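Local coordinates for protein KLLA0B12012p (Kluyveromyces lactis, PDB 6Y3P) that probably binds ATP through this C-terminal tubulin-tyrosine-ligase-like ATP-grasp domain of Pby1, a direct partner of the mRNA decapping enzyme Dcp2, at residues A[18-23]-A[365-370]; A[91-96]-A[304-309]; A[310-313]-A[318-321]; A[371-376]-A[389-394]. One frame throughout, in Å; residues are numbered along the deposited sequence.

Contact 1 (A[18-23]-A[365-370])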
loop_
_atom_site.group_PDB
_atom_site.type_symbol
_atom_site.label_atom_id
_atom_site.label_comp_id
_atom_site.label_asym_id
_atom_site.label_seq_id
_atom_site.Cartn_x
_atom_site.Cartn_y
_atom_site.Cartn_z
ATOM N N GLU A 18 11.677 15.030 11.642
ATOM C CA GLU A 18 10.905 14.359 10.588
ATOM C C GLU A 18 10.511 15.293 9.444
ATOM O O GLU A 18 10.115 16.448 9.662
ATOM C CB GLU A 18 9.681 13.612 11.143
ATOM C CG GLU A 18 9.953 12.156 11.489
ATOM C CD GLU A 18 8.806 11.393 12.134
ATOM O OE1 GLU A 18 7.644 11.521 11.673
ATOM O OE2 GLU A 18 9.086 10.617 13.076
ATOM N N TYR A 19 10.633 14.767 8.220
ATOM C CA TYR A 19 10.345 15.417 6.938
ATOM C C TYR A 19 8.987 16.151 6.886
ATOM O O TYR A 19 8.910 17.264 6.354
ATOM C CB TYR A 19 10.445 14.360 5.805
ATOM C CG TYR A 19 10.390 14.930 4.404
ATOM C CD1 TYR A 19 11.497 15.562 3.843
ATOM C CD2 TYR A 19 9.233 14.826 3.632
ATOM C CE1 TYR A 19 11.444 16.107 2.563
ATOM C CE2 TYR A 19 9.169 15.366 2.348
ATOM C CZ TYR A 19 10.283 15.997 1.814
ATOM O OH TYR A 19 10.233 16.523 0.548
ATOM N N ILE A 20 7.933 15.532 7.460
ATOM C CA ILE A 20 6.549 16.043 7.429
ATOM C C ILE A 20 6.198 17.101 8.505
ATOM O O ILE A 20 5.093 17.651 8.441
ATOM C CB ILE A 20 5.557 14.848 7.465
ATOM C CG1 ILE A 20 5.690 14.015 8.784
ATOM C CG2 ILE A 20 5.783 13.964 6.228
ATOM C CD1 ILE A 20 4.551 13.034 9.064
ATOM N N TYR A 21 7.113 17.398 9.468
ATOM C CA TYR A 21 6.867 18.351 10.565
ATOM C C TYR A 21 6.557 19.789 10.076
ATOM O O TYR A 21 5.499 20.322 10.421
ATOM C CB TYR A 21 8.005 18.331 11.603
ATOM C CG TYR A 21 7.775 19.270 12.771
ATOM C CD1 TYR A 21 7.099 18.846 13.913
ATOM C CD2 TYR A 21 8.243 20.579 12.739
ATOM C CE1 TYR A 21 6.868 19.715 14.979
ATOM C CE2 TYR A 21 8.029 21.452 13.801
ATOM C CZ TYR A 21 7.356 21.013 14.926
ATOM O OH TYR A 21 7.171 21.894 15.968
ATOM N N GLY A 22 7.480 20.389 9.313
ATOM C CA GLY A 22 7.326 21.713 8.718
ATOM C C GLY A 22 6.037 21.815 7.923
ATOM O O GLY A 22 5.190 22.660 8.260
ATOM N N PRO A 23 5.821 20.898 6.919
ATOM C CA PRO A 23 4.546 20.887 6.171
ATOM C C PRO A 23 3.289 20.845 7.050
ATOM O O PRO A 23 2.373 21.640 6.809
ATOM C CB PRO A 23 4.654 19.619 5.312
ATOM C CG PRO A 23 6.100 19.430 5.127
ATOM C CD PRO A 23 6.728 19.843 6.411
ATOM N N GLU A 365 1.501 19.851 -0.593
ATOM C CA GLU A 365 0.141 19.886 -1.109
ATOM C C GLU A 365 -0.662 18.726 -0.533
ATOM O O GLU A 365 -1.873 18.856 -0.359
ATOM C CB GLU A 365 0.169 19.834 -2.645
ATOM C CG GLU A 365 -1.209 19.958 -3.270
ATOM C CD GLU A 365 -1.305 19.758 -4.766
ATOM O OE1 GLU A 365 -0.333 20.094 -5.481
ATOM O OE2 GLU A 365 -2.381 19.313 -5.225
ATOM N N LEU A 366 0.013 17.599 -0.221
ATOM C CA LEU A 366 -0.645 16.441 0.360
ATOM C C LEU A 366 -1.187 16.785 1.746
ATOM O O LEU A 366 -2.376 16.558 2.000
ATOM C CB LEU A 366 0.297 15.213 0.413
ATOM C CG LEU A 366 -0.060 14.056 1.397
ATOM C CD1 LEU A 366 -1.364 13.359 1.033
ATOM C CD2 LEU A 366 1.065 13.064 1.496
ATOM N N PHE A 367 -0.315 17.323 2.634
ATOM C CA PHE A 367 -0.672 17.656 4.019
ATOM C C PHE A 367 -1.578 18.865 4.089
ATOM O O PHE A 367 -2.409 18.912 4.976
ATOM C CB PHE A 367 0.556 17.755 4.931
ATOM C CG PHE A 367 1.149 16.381 5.117
ATOM C CD1 PHE A 367 0.556 15.457 5.972
ATOM C CD2 PHE A 367 2.241 15.967 4.358
ATOM C CE1 PHE A 367 1.065 14.160 6.091
ATOM C CE2 PHE A 367 2.740 14.661 4.464
ATOM C CZ PHE A 367 2.169 13.779 5.352
ATOM N N ASP A 368 -1.538 19.743 3.078
ATOM C CA ASP A 368 -2.455 20.864 2.943
ATOM C C ASP A 368 -3.897 20.337 2.758
ATOM O O ASP A 368 -4.804 20.780 3.454
ATOM C CB ASP A 368 -2.046 21.735 1.749
ATOM C CG ASP A 368 -2.656 23.110 1.834
ATOM O OD1 ASP A 368 -2.178 23.923 2.675
ATOM O OD2 ASP A 368 -3.688 23.344 1.158
ATOM N N ASP A 369 -4.079 19.335 1.868
ATOM C CA ASP A 369 -5.358 18.705 1.567
ATOM C C ASP A 369 -5.895 17.906 2.722
ATOM O O ASP A 369 -7.090 17.987 2.998
ATOM C CB ASP A 369 -5.241 17.826 0.323
ATOM C CG ASP A 369 -4.927 18.584 -0.964
ATOM O OD1 ASP A 369 -5.245 19.797 -1.036
ATOM O OD2 ASP A 369 -4.371 17.959 -1.906
ATOM N N VAL A 370 -5.012 17.155 3.419
ATOM C CA VAL A 370 -5.378 16.320 4.560
ATOM C C VAL A 370 -5.942 17.196 5.669
ATOM O O VAL A 370 -7.030 16.928 6.168
ATOM C CB VAL A 370 -4.191 15.428 5.039
ATOM C CG1 VAL A 370 -4.478 14.798 6.404
ATOM C CG2 VAL A 370 -3.873 14.347 4.008
#

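Contact 2 (A[91-96]-A[304-309])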
loop_
_atom_site.group_PDB
_atom_site.type_symbol
_atom_site.label_atom_id
_atom_site.label_comp_id
_atom_site.label_asym_id
_atom_site.label_seq_id
_atom_site.Cartn_x
_atom_site.Cartn_y
_atom_site.Cartn_z
ATOM N N HIS A 91 -9.793 -12.082 -1.919
ATOM C CA HIS A 91 -10.345 -13.380 -2.328
ATOM C C HIS A 91 -11.785 -13.564 -1.912
ATOM O O HIS A 91 -12.599 -13.985 -2.741
ATOM C CB HIS A 91 -9.521 -14.560 -1.795
ATOM C CG HIS A 91 -8.090 -14.573 -2.218
ATOM N ND1 HIS A 91 -7.677 -14.010 -3.419
ATOM C CD2 HIS A 91 -7.010 -15.094 -1.581
ATOM C CE1 HIS A 91 -6.362 -14.180 -3.463
ATOM N NE2 HIS A 91 -5.914 -14.837 -2.384
ATOM N N SER A 92 -12.116 -13.239 -0.640
ATOM C CA SER A 92 -13.478 -13.433 -0.143
ATOM C C SER A 92 -14.475 -12.453 -0.735
ATOM O O SER A 92 -15.660 -12.767 -0.812
ATOM C CB SER A 92 -13.528 -13.431 1.382
ATOM O OG SER A 92 -12.963 -12.248 1.916
ATOM N N TYR A 93 -14.006 -11.281 -1.172
ATOM C CA TYR A 93 -14.862 -10.271 -1.783
ATOM C C TYR A 93 -15.163 -10.547 -3.275
ATOM O O TYR A 93 -16.284 -10.302 -3.705
ATOM C CB TYR A 93 -14.202 -8.909 -1.609
ATOM C CG TYR A 93 -14.875 -7.761 -2.325
ATOM C CD1 TYR A 93 -16.030 -7.175 -1.815
ATOM C CD2 TYR A 93 -14.311 -7.208 -3.466
ATOM C CE1 TYR A 93 -16.616 -6.075 -2.436
ATOM C CE2 TYR A 93 -14.887 -6.107 -4.095
ATOM C CZ TYR A 93 -16.040 -5.542 -3.578
ATOM O OH TYR A 93 -16.592 -4.450 -4.200
ATOM N N VAL A 94 -14.158 -10.981 -4.060
ATOM C CA VAL A 94 -14.302 -11.228 -5.502
ATOM C C VAL A 94 -15.222 -12.427 -5.799
ATOM O O VAL A 94 -15.775 -12.512 -6.908
ATOM C CB VAL A 94 -12.954 -11.324 -6.281
ATOM C CG1 VAL A 94 -12.251 -9.964 -6.356
ATOM C CG2 VAL A 94 -12.032 -12.399 -5.709
ATOM N N VAL A 95 -15.393 -13.334 -4.806
ATOM C CA VAL A 95 -16.270 -14.504 -4.884
ATOM C C VAL A 95 -17.686 -14.034 -5.276
ATOM O O VAL A 95 -18.236 -14.523 -6.264
ATOM C CB VAL A 95 -16.222 -15.343 -3.565
ATOM C CG1 VAL A 95 -17.464 -16.210 -3.373
ATOM C CG2 VAL A 95 -14.962 -16.191 -3.508
ATOM N N LYS A 96 -18.226 -13.032 -4.556
ATOM C CA LYS A 96 -19.544 -12.465 -4.831
ATOM C C LYS A 96 -19.473 -11.176 -5.668
ATOM O O LYS A 96 -20.494 -10.494 -5.813
ATOM C CB LYS A 96 -20.304 -12.226 -3.520
ATOM C CG LYS A 96 -21.714 -12.824 -3.520
ATOM C CD LYS A 96 -21.733 -14.290 -3.099
ATOM C CE LYS A 96 -23.016 -14.969 -3.493
ATOM N NZ LYS A 96 -22.956 -16.417 -3.191
ATOM N N VAL A 304 -8.721 1.138 -5.233
ATOM C CA VAL A 304 -8.756 1.684 -3.875
ATOM C C VAL A 304 -10.212 1.605 -3.308
ATOM O O VAL A 304 -10.415 1.117 -2.202
ATOM C CB VAL A 304 -8.173 3.137 -3.834
ATOM C CG1 VAL A 304 -8.530 3.827 -2.533
ATOM C CG2 VAL A 304 -6.648 3.145 -4.031
ATOM N N SER A 305 -11.199 2.082 -4.085
ATOM C CA SER A 305 -12.641 2.110 -3.769
ATOM C C SER A 305 -13.165 0.693 -3.483
ATOM O O SER A 305 -13.829 0.467 -2.479
ATOM C CB SER A 305 -13.411 2.737 -4.933
ATOM O OG SER A 305 -14.809 2.649 -4.722
ATOM N N GLU A 306 -12.832 -0.256 -4.373
ATOM C CA GLU A 306 -13.191 -1.672 -4.303
ATOM C C GLU A 306 -12.562 -2.321 -3.087
ATOM O O GLU A 306 -13.244 -3.070 -2.382
ATOM C CB GLU A 306 -12.750 -2.387 -5.592
ATOM C CG GLU A 306 -13.608 -2.071 -6.805
ATOM C CD GLU A 306 -15.057 -2.473 -6.623
ATOM O OE1 GLU A 306 -15.303 -3.692 -6.485
ATOM O OE2 GLU A 306 -15.922 -1.573 -6.500
ATOM N N LEU A 307 -11.290 -1.990 -2.795
ATOM C CA LEU A 307 -10.591 -2.534 -1.624
ATOM C C LEU A 307 -11.232 -2.106 -0.327
ATOM O O LEU A 307 -11.413 -2.935 0.566
ATOM C CB LEU A 307 -9.080 -2.232 -1.644
ATOM C CG LEU A 307 -8.240 -2.819 -0.497
ATOM C CD1 LEU A 307 -8.492 -4.334 -0.335
ATOM C CD2 LEU A 307 -6.796 -2.593 -0.729
ATOM N N PHE A 308 -11.593 -0.837 -0.212
ATOM C CA PHE A 308 -12.250 -0.375 0.999
ATOM C C PHE A 308 -13.663 -0.969 1.136
ATOM O O PHE A 308 -14.063 -1.301 2.249
ATOM C CB PHE A 308 -12.193 1.158 1.121
ATOM C CG PHE A 308 -10.849 1.541 1.706
ATOM C CD1 PHE A 308 -10.548 1.269 3.040
ATOM C CD2 PHE A 308 -9.850 2.074 0.899
ATOM C CE1 PHE A 308 -9.281 1.530 3.552
ATOM C CE2 PHE A 308 -8.579 2.337 1.416
ATOM C CZ PHE A 308 -8.302 2.061 2.736
ATOM N N LYS A 309 -14.360 -1.223 0.021
ATOM C CA LYS A 309 -15.666 -1.890 0.074
ATOM C C LYS A 309 -15.469 -3.349 0.554
ATOM O O LYS A 309 -16.212 -3.817 1.427
ATOM C CB LYS A 309 -16.384 -1.847 -1.270
ATOM C CG LYS A 309 -16.839 -0.451 -1.635
ATOM C CD LYS A 309 -18.061 -0.463 -2.541
ATOM C CE LYS A 309 -17.756 -0.130 -3.971
ATOM N NZ LYS A 309 -18.977 0.358 -4.665
#

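Contact 3 (A[310-313]-A[318-321])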
loop_
_atom_site.group_PDB
_atom_site.type_symbol
_atom_site.label_atom_id
_atom_site.label_comp_id
_atom_site.label_asym_id
_atom_site.label_seq_id
_atom_site.Cartn_x
_atom_site.Cartn_y
_atom_site.Cartn_z
ATOM N N ALA A 310 -14.407 -4.014 0.052
ATOM C CA ALA A 310 -14.022 -5.382 0.426
ATOM C C ALA A 310 -13.734 -5.474 1.911
ATOM O O ALA A 310 -14.365 -6.272 2.593
ATOM C CB ALA A 310 -12.793 -5.825 -0.365
ATOM N N ALA A 311 -12.810 -4.612 2.401
ATOM C CA ALA A 311 -12.293 -4.493 3.766
ATOM C C ALA A 311 -13.355 -4.291 4.829
ATOM O O ALA A 311 -13.304 -4.923 5.876
ATOM C CB ALA A 311 -11.280 -3.363 3.832
ATOM N N VAL A 312 -14.296 -3.395 4.561
ATOM C CA VAL A 312 -15.370 -3.001 5.465
ATOM C C VAL A 312 -16.466 -4.064 5.563
ATOM O O VAL A 312 -16.959 -4.316 6.664
ATOM C CB VAL A 312 -15.890 -1.605 5.018
ATOM C CG1 VAL A 312 -17.328 -1.342 5.403
ATOM C CG2 VAL A 312 -14.976 -0.495 5.517
ATOM N N ASN A 313 -16.813 -4.706 4.435
ATOM C CA ASN A 313 -17.933 -5.642 4.325
ATOM C C ASN A 313 -17.625 -7.136 4.495
ATOM O O ASN A 313 -18.580 -7.907 4.603
ATOM C CB ASN A 313 -18.655 -5.421 2.999
ATOM C CG ASN A 313 -19.273 -4.046 2.886
ATOM O OD1 ASN A 313 -20.143 -3.662 3.684
ATOM N ND2 ASN A 313 -18.854 -3.278 1.880
ATOM N N ASN A 318 -12.126 -7.776 9.438
ATOM C CA ASN A 318 -12.425 -6.577 8.661
ATOM C C ASN A 318 -11.816 -5.285 9.210
ATOM O O ASN A 318 -11.362 -5.224 10.353
ATOM C CB ASN A 318 -13.943 -6.407 8.428
ATOM C CG ASN A 318 -14.868 -6.504 9.610
ATOM O OD1 ASN A 318 -14.471 -6.404 10.781
ATOM N ND2 ASN A 318 -16.150 -6.672 9.306
ATOM N N PHE A 319 -11.777 -4.261 8.337
ATOM C CA PHE A 319 -11.316 -2.912 8.624
ATOM C C PHE A 319 -12.478 -2.234 9.319
ATOM O O PHE A 319 -13.587 -2.248 8.784
ATOM C CB PHE A 319 -10.960 -2.196 7.314
ATOM C CG PHE A 319 -10.610 -0.736 7.443
ATOM C CD1 PHE A 319 -9.384 -0.341 7.965
ATOM C CD2 PHE A 319 -11.492 0.246 7.017
ATOM C CE1 PHE A 319 -9.063 1.012 8.091
ATOM C CE2 PHE A 319 -11.159 1.598 7.118
ATOM C CZ PHE A 319 -9.953 1.972 7.662
ATOM N N ARG A 320 -12.254 -1.719 10.547
ATOM C CA ARG A 320 -13.302 -1.062 11.331
ATOM C C ARG A 320 -13.039 0.428 11.369
ATOM O O ARG A 320 -12.203 0.891 12.157
ATOM C CB ARG A 320 -13.443 -1.653 12.748
ATOM C CG ARG A 320 -13.792 -3.138 12.751
ATOM C CD ARG A 320 -14.226 -3.654 14.108
ATOM N NE ARG A 320 -14.341 -5.112 14.101
ATOM C CZ ARG A 320 -15.441 -5.782 13.763
ATOM N NH1 ARG A 320 -16.544 -5.128 13.410
ATOM N NH2 ARG A 320 -15.448 -7.107 13.773
ATOM N N PRO A 321 -13.706 1.194 10.477
ATOM C CA PRO A 321 -13.512 2.646 10.486
ATOM C C PRO A 321 -14.096 3.310 11.735
ATOM O O PRO A 321 -15.180 2.965 12.195
ATOM C CB PRO A 321 -14.193 3.113 9.191
ATOM C CG PRO A 321 -14.550 1.853 8.437
ATOM C CD PRO A 321 -14.716 0.808 9.472
HETATM O O HOH W 1 -16.099 -3.080 9.203
#

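Contact 4 (A[371-376]-A[389-394])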
loop_
_atom_site.group_PDB
_atom_site.type_symbol
_atom_site.label_atom_id
_atom_site.label_comp_id
_atom_site.label_asym_id
_atom_site.label_seq_id
_atom_site.Cartn_x
_atom_site.Cartn_y
_atom_site.Cartn_z
ATOM N N VAL A 371 -5.233 18.277 5.998
ATOM C CA VAL A 371 -5.656 19.217 7.032
ATOM C C VAL A 371 -6.919 20.010 6.617
ATOM O O VAL A 371 -7.868 20.056 7.395
ATOM C CB VAL A 371 -4.478 20.118 7.475
ATOM C CG1 VAL A 371 -4.933 21.220 8.421
ATOM C CG2 VAL A 371 -3.364 19.279 8.114
ATOM N N SER A 372 -6.955 20.574 5.395
ATOM C CA SER A 372 -8.087 21.384 4.933
ATOM C C SER A 372 -9.388 20.617 4.650
ATOM O O SER A 372 -10.457 21.248 4.631
ATOM C CB SER A 372 -7.695 22.196 3.701
ATOM O OG SER A 372 -7.373 21.366 2.595
ATOM N N ILE A 373 -9.304 19.278 4.393
ATOM C CA ILE A 373 -10.475 18.465 4.015
ATOM C C ILE A 373 -10.884 17.451 5.093
ATOM O O ILE A 373 -12.080 17.240 5.321
ATOM C CB ILE A 373 -10.225 17.800 2.617
ATOM C CG1 ILE A 373 -10.105 18.894 1.525
ATOM C CG2 ILE A 373 -11.309 16.738 2.250
ATOM C CD1 ILE A 373 -9.457 18.481 0.247
ATOM N N CYS A 374 -9.904 16.811 5.725
ATOM C CA CYS A 374 -10.158 15.775 6.730
ATOM C C CYS A 374 -10.103 16.288 8.178
ATOM O O CYS A 374 -10.944 15.898 9.000
ATOM C CB CYS A 374 -9.210 14.596 6.517
ATOM S SG CYS A 374 -9.186 13.943 4.821
ATOM N N VAL A 375 -9.089 17.138 8.496
ATOM C CA VAL A 375 -8.879 17.630 9.855
ATOM C C VAL A 375 -9.878 18.726 10.206
ATOM O O VAL A 375 -10.426 18.666 11.290
ATOM C CB VAL A 375 -7.395 18.034 10.130
ATOM C CG1 VAL A 375 -7.205 18.622 11.544
ATOM C CG2 VAL A 375 -6.463 16.845 9.907
ATOM N N ARG A 376 -10.101 19.729 9.336
ATOM C CA ARG A 376 -11.046 20.829 9.619
ATOM C C ARG A 376 -12.434 20.323 10.107
ATOM O O ARG A 376 -12.859 20.764 11.177
ATOM C CB ARG A 376 -11.194 21.780 8.407
ATOM C CG ARG A 376 -10.165 22.905 8.323
ATOM C CD ARG A 376 -10.390 23.757 7.074
ATOM N NE ARG A 376 -11.732 24.351 7.054
ATOM C CZ ARG A 376 -12.038 25.550 7.542
ATOM N NH1 ARG A 376 -11.096 26.322 8.067
ATOM N NH2 ARG A 376 -13.285 25.990 7.496
ATOM N N SER A 389 -9.184 19.757 -7.886
ATOM C CA SER A 389 -8.509 19.141 -6.749
ATOM C C SER A 389 -7.750 17.873 -7.127
ATOM O O SER A 389 -8.246 17.059 -7.904
ATOM C CB SER A 389 -9.515 18.816 -5.655
ATOM O OG SER A 389 -8.871 18.316 -4.498
ATOM N N LYS A 390 -6.569 17.690 -6.542
ATOM C CA LYS A 390 -5.789 16.472 -6.742
ATOM C C LYS A 390 -6.024 15.476 -5.588
ATOM O O LYS A 390 -5.446 14.392 -5.589
ATOM C CB LYS A 390 -4.306 16.788 -6.984
ATOM C CG LYS A 390 -4.121 17.745 -8.161
ATOM C CD LYS A 390 -3.138 17.250 -9.180
ATOM C CE LYS A 390 -2.954 18.272 -10.271
ATOM N NZ LYS A 390 -4.018 18.159 -11.303
ATOM N N PHE A 391 -6.914 15.836 -4.635
ATOM C CA PHE A 391 -7.336 15.017 -3.486
ATOM C C PHE A 391 -8.760 14.579 -3.809
ATOM O O PHE A 391 -9.715 15.297 -3.539
ATOM C CB PHE A 391 -7.287 15.840 -2.201
ATOM C CG PHE A 391 -7.134 15.054 -0.920
ATOM C CD1 PHE A 391 -5.976 14.315 -0.669
ATOM C CD2 PHE A 391 -8.087 15.150 0.091
ATOM C CE1 PHE A 391 -5.802 13.650 0.544
ATOM C CE2 PHE A 391 -7.901 14.496 1.315
ATOM C CZ PHE A 391 -6.768 13.744 1.527
ATOM N N VAL A 392 -8.885 13.421 -4.437
ATOM C CA VAL A 392 -10.154 12.935 -4.967
ATOM C C VAL A 392 -10.865 11.917 -4.068
ATOM O O VAL A 392 -10.292 10.883 -3.722
ATOM C CB VAL A 392 -9.888 12.377 -6.394
ATOM C CG1 VAL A 392 -11.178 11.929 -7.085
ATOM C CG2 VAL A 392 -9.128 13.398 -7.248
ATOM N N GLU A 393 -12.137 12.191 -3.751
ATOM C CA GLU A 393 -12.969 11.283 -2.977
ATOM C C GLU A 393 -13.434 10.148 -3.883
ATOM O O GLU A 393 -14.210 10.395 -4.810
ATOM C CB GLU A 393 -14.155 12.004 -2.373
ATOM C CG GLU A 393 -14.764 11.209 -1.238
ATOM C CD GLU A 393 -16.157 11.680 -0.906
ATOM O OE1 GLU A 393 -17.120 11.137 -1.491
ATOM O OE2 GLU A 393 -16.279 12.657 -0.138
ATOM N N VAL A 394 -12.949 8.909 -3.613
ATOM C CA VAL A 394 -13.208 7.726 -4.440
ATOM C C VAL A 394 -14.245 6.786 -3.820
ATOM O O VAL A 394 -14.775 5.908 -4.505
ATOM C CB VAL A 394 -11.894 6.983 -4.816
ATOM C CG1 VAL A 394 -10.949 7.900 -5.570
ATOM C CG2 VAL A 394 -11.199 6.392 -3.581
#

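Contact 1 (A[18-23]-A[365-370])
Pro23 and Phe367 mark the nearest approach of the two backbones, their CA atoms 6.5 Å apart. Residues 18-21 form a type I beta turn, closed by a bond from Tyr21 N to Glu18 O, and the chain then passes into helix 21-31; residues 365-370 lie within the long helix 357-375. Nothing polar spans the gap, and the contact is apolar and buried. Ile20 leads with CG2, which sits 3.6 Å from Phe367 CE2 and 3.7 Å from Phe367 CZ, meeting the outer end of the ring at a slant. This branch is available because CG2 lies anti to the carbonyl carbon of Ile20, while CG1 takes the place between N and C (chi1 62°). Pro23 adds a looser touch, CB to Phe367 CD2 at 4.5 Å. Phe352 meets the phenyl group edge-to-face, and Ser27 OG bonds to Phe367 O. An alanine in place of Phe367 would probably leave Ile20 CG2 facing a gap and deprive Phe352 of its aromatic partner. The helix is thus packed against a segment that follows strand 8-12 of the N-terminal parallel sheet, consistent with the alpha/beta domain that precedes the ATP-grasp core in this family.

Contact 2 (A[91-96]-A[304-309])
With CG anti to the backbone N (chi1 173°), the phenol of Tyr93 extends from its helix until the hydroxyl meets Glu306, whose chain folds at chi2 (-61°) to bring the carboxylate to it. The result is a side-chain hydrogen bond between two helices, 83-95 and 290-313, within the tubulin-tyrosine-ligase-like ATP-grasp fold. Tyr93 OH donates to Glu306 OE1 over 2.7 Å. The two side chains run roughly perpendicular, with ring and carboxylate planes 48° apart: OE1 lies at the edge of the phenol, near the ring plane, whereas the hydroxyl reaches OE1 from well above the carboxylate plane. The same oxygen is bonded to Ser100 OG, so two hydroxyls grip one atom of a buried acid and limit its freedom to turn. A phenylalanine in place of Tyr93 would probably leave Glu306 OE1 with Ser100 as its remaining partner of the two and weaken the tie between the helices. The backbones themselves stay well apart, 8.6 Å between Tyr93 CA and Lys309 CA, so the long phenol does the bridging. Lys309 takes part with CB, which stands 3.9 Å from Tyr93 OH, and the rest of its chain runs off elsewhere.

Contact 3 (A[310-313]-A[318-321])
Ala311 and Phe319 carry the one direct hydrogen bond of this contact: Phe319 N donates to Ala311 O at 3.0 Å, with an N-H...O angle of 161°. The bond is fairly straight at the hydrogen, yet the donor stands 52° out of the carbonyl plane, above the peptide and off the lone pairs. A second polar tie is indirect. One water donates both its hydrogens, to Val312 O (3.0 Å) and to Phe319 O (2.7 Å), and thereby joins two backbone acceptors that could not bond to each other. Carbonyls in the last turn of a helix have no further turn to supply N-H groups, and here the loop and the water serve instead. Close packing accompanies these bonds. Asn318 CB presses on Ala311 O at 3.0 Å, and Asn318 ND2 makes a weak hydrogen bond to Val314 O, its CG placed between N and C (chi1 50°). Among apolar groups, Ala311 CB meets Phe319 CB at 3.7 Å. Val312 CG2 does double duty, lying at the edge of the Phe319 ring, 3.9 Å from CD2, and 3.8 Å from Pro321 CG. Further along, the Phe319 ring meets Phe308 of the same helix edge-to-face. The arrangement is a helix end onto which the following loop folds back, making the turn from helix 290-313 toward strand 326-335 of the branched antiparallel sheet in this ATP-grasp domain.

Contact 4 (A[371-376]-A[389-394])
The Phe391 ring is touched at its rim by Cys374, whose SG lies almost in the ring plane, 87° off the normal and 5.0 Å from the centroid. This is a sulfur-aromatic contact made at the edge, with Phe391 CE2 the nearest ring atom to SG at 3.8 Å. Ile373 comes in obliquely beside it, CD1 at 3.6 Å from Phe391 CD2; Ile373 and Phe391 run alongside one another, pointing opposite ways. Phe230, on the neighbouring strand, stacks with the same ring. Phe391 CG is anti to its backbone N (chi1 -156°), which extends the phenyl group off the strand to meet Ile373 and Cys374. Here helix 357-375 lies against the branched antiparallel sheet of the ATP-grasp domain, where strand 391-396 pairs with 228-239 through backbone bonds such as those of Val392 with Val231. The helix is irregular where it makes the contact: a wider pi-type turn spans 371-375, and Arg376 N reaches back to Val371 O at 3.0 Å. Ahead of the strand an ST turn shapes the chain entering it, with Phe391 N donating to Ser389 OG over 3.2 Å at an angle of 157°.

How the contacts relate
Contacts 1 and 4 are buried and apolar, and they use successive turns of helix 357-375: one packs it against the N-terminal alpha/beta part, the other against the antiparallel sheet. They also touch each other, Asp369 CB lying 3.6 Å from Phe391 CG. Contacts 2 and 3 share helix 290-313, are only partly buried, and add polar links to their packing: a phenol-carboxylate bond in one, a backbone bond and a bridging water in the other. The pair is joined where Tyr93 CG meets Ala310 CB at 3.5 Å. Strand 391-396 connects the two groups, since Val394 of contact 4 packs on Val304 of contact 2, while contacts 1 and 2 lie on opposite sides of the chain's centre.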